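PDB 4FBL: LipS lipolytic enzyme from Unidentified, which probably hydrolyses the ester bonds of lipids, as a thermostable lipase of the alpha/beta hydrolase fold. Local coordinates for residues C119-M124 and R144-M149. Numbering follows the deposited sequence.
Sequences CDVLFM and RFAGIM
With CG placed beside the backbone N (chi1 -66°), the Phe123 ring swings over the neighbouring strand, where Ala146 sets its methyl against one face; Phe145, turned almost identically at chi1 (-70°), sends its own ring between Leu122 and Met124 on the other side of the sheet. The two segments lie on adjacent parallel strands, 121-127 and 147-151, of a beta-alpha-beta crossover in the central sheet of an alpha/beta hydrolase, and they illustrate how such a pair is stitched by its backbone and sealed on both faces. Ala146 CB lies 4.1 Å from the centroid of the Phe123 ring, a CH-pi contact, and also meets Val121 CG1 at 3.6 Å. The CD2-CE2 side of the same ring lies along the backbone of Gly147, which has no side chain to obstruct it, with Phe123 CD2 3.5 Å from Gly147 CA. Helix 267-279 packs on this face, touching both Phe123 and Met149. On the other, Phe145 CE1 reaches Met124 CB at 3.6 Å, while Leu122 CB meets the same ring at CD1, and the Met124 sulfur makes an oblique Met-aromatic contact; helices 101-118 and 129-140 close over this layer. Ala146 N donates to Leu122 O and Met149 N to Met124 O, each at 2.9 Å; between them the bond from Met124 N to Gly147 O is weak. Strand 121-127 leads into the GxSxG pattern of a probable nucleophile elbow, whereas strand 147-151 follows it in sequence. Ahead of these bonds, a water bridges the two backbones, accepting from Leu122 N at 2.8 Å and donating to Arg144 O at 2.7 Å.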
ATOM      1  N   CYS C 119      24.246 -16.247  14.690  1.00 26.73           N
ATOM      2  CA  CYS C 119      24.932 -15.930  13.418  1.00 26.09           C
ATOM      3  C   CYS C 119      25.522 -14.569  13.437  1.00 25.30           C
ATOM      4  O   CYS C 119      24.996 -13.666  14.001  1.00 25.22           O
ATOM      5  CB  CYS C 119      23.923 -15.958  12.238  1.00 25.70           C
ATOM      6  SG  CYS C 119      23.250 -17.493  12.117  1.00 27.76           S
ATOM      7  N   ASP C 120      26.611 -14.413  12.688  1.00 26.95           N
ATOM      8  CA  ASP C 120      27.257 -13.117  12.465  1.00 27.80           C
ATOM      9  C   ASP C 120      26.860 -12.417  11.159  1.00 24.92           C
ATOM     10  O   ASP C 120      27.132 -11.295  11.003  1.00 22.70           O
ATOM     11  CB  ASP C 120      28.824 -13.394  12.317  1.00 28.52           C
ATOM     12  CG  ASP C 120      29.437 -13.932  13.626  1.00 35.95           C
ATOM     13  OD1 ASP C 120      28.899 -13.534  14.707  1.00 41.97           O
ATOM     14  OD2 ASP C 120      30.408 -14.755  13.584  1.00 39.33           O
ATOM     15  N   VAL C 121      26.419 -13.178  10.183  1.00 25.31           N
ATOM     16  CA  VAL C 121      26.139 -12.689   8.807  1.00 23.70           C
ATOM     17  C   VAL C 121      24.738 -13.204   8.462  1.00 22.25           C
ATOM     18  O   VAL C 121      24.461 -14.358   8.745  1.00 20.26           O
ATOM     19  CB  VAL C 121      27.150 -13.369   7.813  1.00 23.65           C
ATOM     20  CG1 VAL C 121      27.072 -12.783   6.417  1.00 23.42           C
ATOM     21  CG2 VAL C 121      28.529 -13.228   8.374  1.00 26.23           C
ATOM     22  N   LEU C 122      23.890 -12.362   7.838  1.00 20.08           N
ATOM     23  CA  LEU C 122      22.555 -12.805   7.482  1.00 18.27           C
ATOM     24  C   LEU C 122      22.297 -12.605   6.034  1.00 17.49           C
ATOM     25  O   LEU C 122      22.709 -11.609   5.491  1.00 16.11           O
ATOM     26  CB  LEU C 122      21.558 -11.945   8.272  1.00 20.07           C
ATOM     27  CG  LEU C 122      21.194 -12.391   9.706  1.00 23.08           C
ATOM     28  CD1 LEU C 122      22.275 -12.488  10.801  1.00 28.67           C
ATOM     29  CD2 LEU C 122      19.910 -11.604  10.202  1.00 25.18           C
ATOM     30  N   PHE C 123      21.566 -13.540   5.406  1.00 17.62           N
ATOM     31  CA  PHE C 123      20.967 -13.303   4.077  1.00 16.06           C
ATOM     32  C   PHE C 123      19.440 -13.491   4.164  1.00 15.72           C
ATOM     33  O   PHE C 123      18.965 -14.161   5.059  1.00 14.68           O
ATOM     34  CB  PHE C 123      21.512 -14.278   3.010  1.00 15.30           C
ATOM     35  CG  PHE C 123      22.988 -14.089   2.712  1.00 17.64           C
ATOM     36  CD1 PHE C 123      23.953 -14.532   3.649  1.00 16.78           C
ATOM     37  CD2 PHE C 123      23.422 -13.424   1.542  1.00 18.99           C
ATOM     38  CE1 PHE C 123      25.291 -14.385   3.441  1.00 19.75           C
ATOM     39  CE2 PHE C 123      24.834 -13.245   1.329  1.00 15.86           C
ATOM     40  CZ  PHE C 123      25.740 -13.779   2.322  1.00 19.29           C
ATOM     41  N   MET C 124      18.702 -13.007   3.157  1.00 15.23           N
ATOM     42  CA  MET C 124      17.283 -13.281   3.171  1.00 16.36           C
ATOM     43  C   MET C 124      16.858 -13.495   1.735  1.00 15.54           C
ATOM     44  O   MET C 124      17.379 -12.889   0.801  1.00 15.63           O
ATOM     45  CB  MET C 124      16.507 -12.114   3.883  1.00 15.52           C
ATOM     46  CG  MET C 124      14.936 -12.433   3.820  1.00 15.53           C
ATOM     47  SD  MET C 124      14.124 -11.203   4.869  1.00 19.14           S
ATOM     48  CE  MET C 124      12.400 -11.722   4.554  1.00 11.43           C
ATOM     49  N   ARG C 144      21.963  -4.579   7.785  1.00 25.53           N
ATOM     50  CA  ARG C 144      21.911  -5.757   8.550  1.00 23.33           C
ATOM     51  C   ARG C 144      22.244  -7.003   7.695  1.00 21.75           C
ATOM     52  O   ARG C 144      22.770  -8.005   8.196  1.00 20.08           O
ATOM     53  CB  ARG C 144      20.554  -5.880   9.106  1.00 24.31           C
ATOM     54  CG  ARG C 144      20.622  -6.919  10.179  1.00 34.16           C
ATOM     55  CD  ARG C 144      19.425  -6.671  11.068  1.00 47.35           C
ATOM     56  NE  ARG C 144      19.588  -5.723  12.176  1.00 52.55           N
ATOM     57  CZ  ARG C 144      18.703  -5.616  13.177  1.00 55.27           C
ATOM     58  NH1 ARG C 144      17.594  -6.382  13.214  1.00 50.88           N
ATOM     59  NH2 ARG C 144      18.937  -4.745  14.153  1.00 59.19           N
ATOM     60  N   PHE C 145      21.909  -6.946   6.403  1.00 18.94           N
ATOM     61  CA  PHE C 145      22.024  -8.137   5.544  1.00 17.71           C
ATOM     62  C   PHE C 145      23.279  -8.076   4.714  1.00 18.78           C
ATOM     63  O   PHE C 145      23.629  -7.023   4.192  1.00 18.96           O
ATOM     64  CB  PHE C 145      20.768  -8.281   4.652  1.00 15.68           C
ATOM     65  CG  PHE C 145      19.541  -8.665   5.450  1.00 15.33           C
ATOM     66  CD1 PHE C 145      19.309 -10.006   5.768  1.00 17.18           C
ATOM     67  CD2 PHE C 145      18.708  -7.693   5.971  1.00 17.46           C
ATOM     68  CE1 PHE C 145      18.208 -10.407   6.599  1.00 13.66           C
ATOM     69  CE2 PHE C 145      17.578  -8.081   6.754  1.00 16.82           C
ATOM     70  CZ  PHE C 145      17.351  -9.433   7.023  1.00 15.15           C
ATOM     71  N   ALA C 146      23.946  -9.198   4.572  1.00 17.85           N
ATOM     72  CA  ALA C 146      25.082  -9.280   3.572  1.00 18.54           C
ATOM     73  C   ALA C 146      24.571  -9.472   2.100  1.00 17.44           C
ATOM     74  O   ALA C 146      25.307  -9.273   1.129  1.00 20.92           O
ATOM     75  CB  ALA C 146      26.057 -10.442   3.946  1.00 17.18           C
ATOM     76  N   GLY C 147      23.327  -9.836   1.916  1.00 16.52           N
ATOM     77  CA  GLY C 147      22.811 -10.081   0.573  1.00 14.77           C
ATOM     78  C   GLY C 147      21.352 -10.515   0.606  1.00 16.11           C
ATOM     79  O   GLY C 147      20.865 -11.040   1.620  1.00 15.13           O
ATOM     80  N   ILE C 148      20.617 -10.280  -0.490  1.00 15.20           N
ATOM     81  CA  ILE C 148      19.227 -10.726  -0.544  1.00 16.49           C
ATOM     82  C   ILE C 148      18.984 -11.399  -1.929  1.00 16.99           C
ATOM     83  O   ILE C 148      19.646 -11.044  -2.910  1.00 15.58           O
ATOM     84  CB  ILE C 148      18.143  -9.564  -0.321  1.00 15.24           C
ATOM     85  CG1 ILE C 148      18.402  -8.411  -1.283  1.00 19.85           C
ATOM     86  CG2 ILE C 148      18.165  -9.024   1.145  1.00 17.24           C
ATOM     87  CD1 ILE C 148      17.169  -7.438  -1.613  1.00 17.62           C
ATOM     88  N   MET C 149      17.995 -12.311  -1.960  1.00 16.19           N
ATOM     89  CA  MET C 149      17.610 -13.004  -3.189  1.00 17.10           C
ATOM     90  C   MET C 149      16.059 -13.002  -3.283  1.00 17.98           C
ATOM     91  O   MET C 149      15.451 -13.993  -3.072  1.00 16.68           O
ATOM     92  CB  MET C 149      18.125 -14.447  -3.097  1.00 17.06           C
ATOM     93  CG  MET C 149      19.702 -14.507  -2.794  1.00 18.29           C
ATOM     94  SD  MET C 149      19.988 -14.663  -0.975  1.00 21.42           S
ATOM     95  CE  MET C 149      19.962 -16.419  -0.860  1.00 14.13           C
TER
HETATM   96  O   HOH W   1      24.834  -9.681   7.819  1.00 17.94           O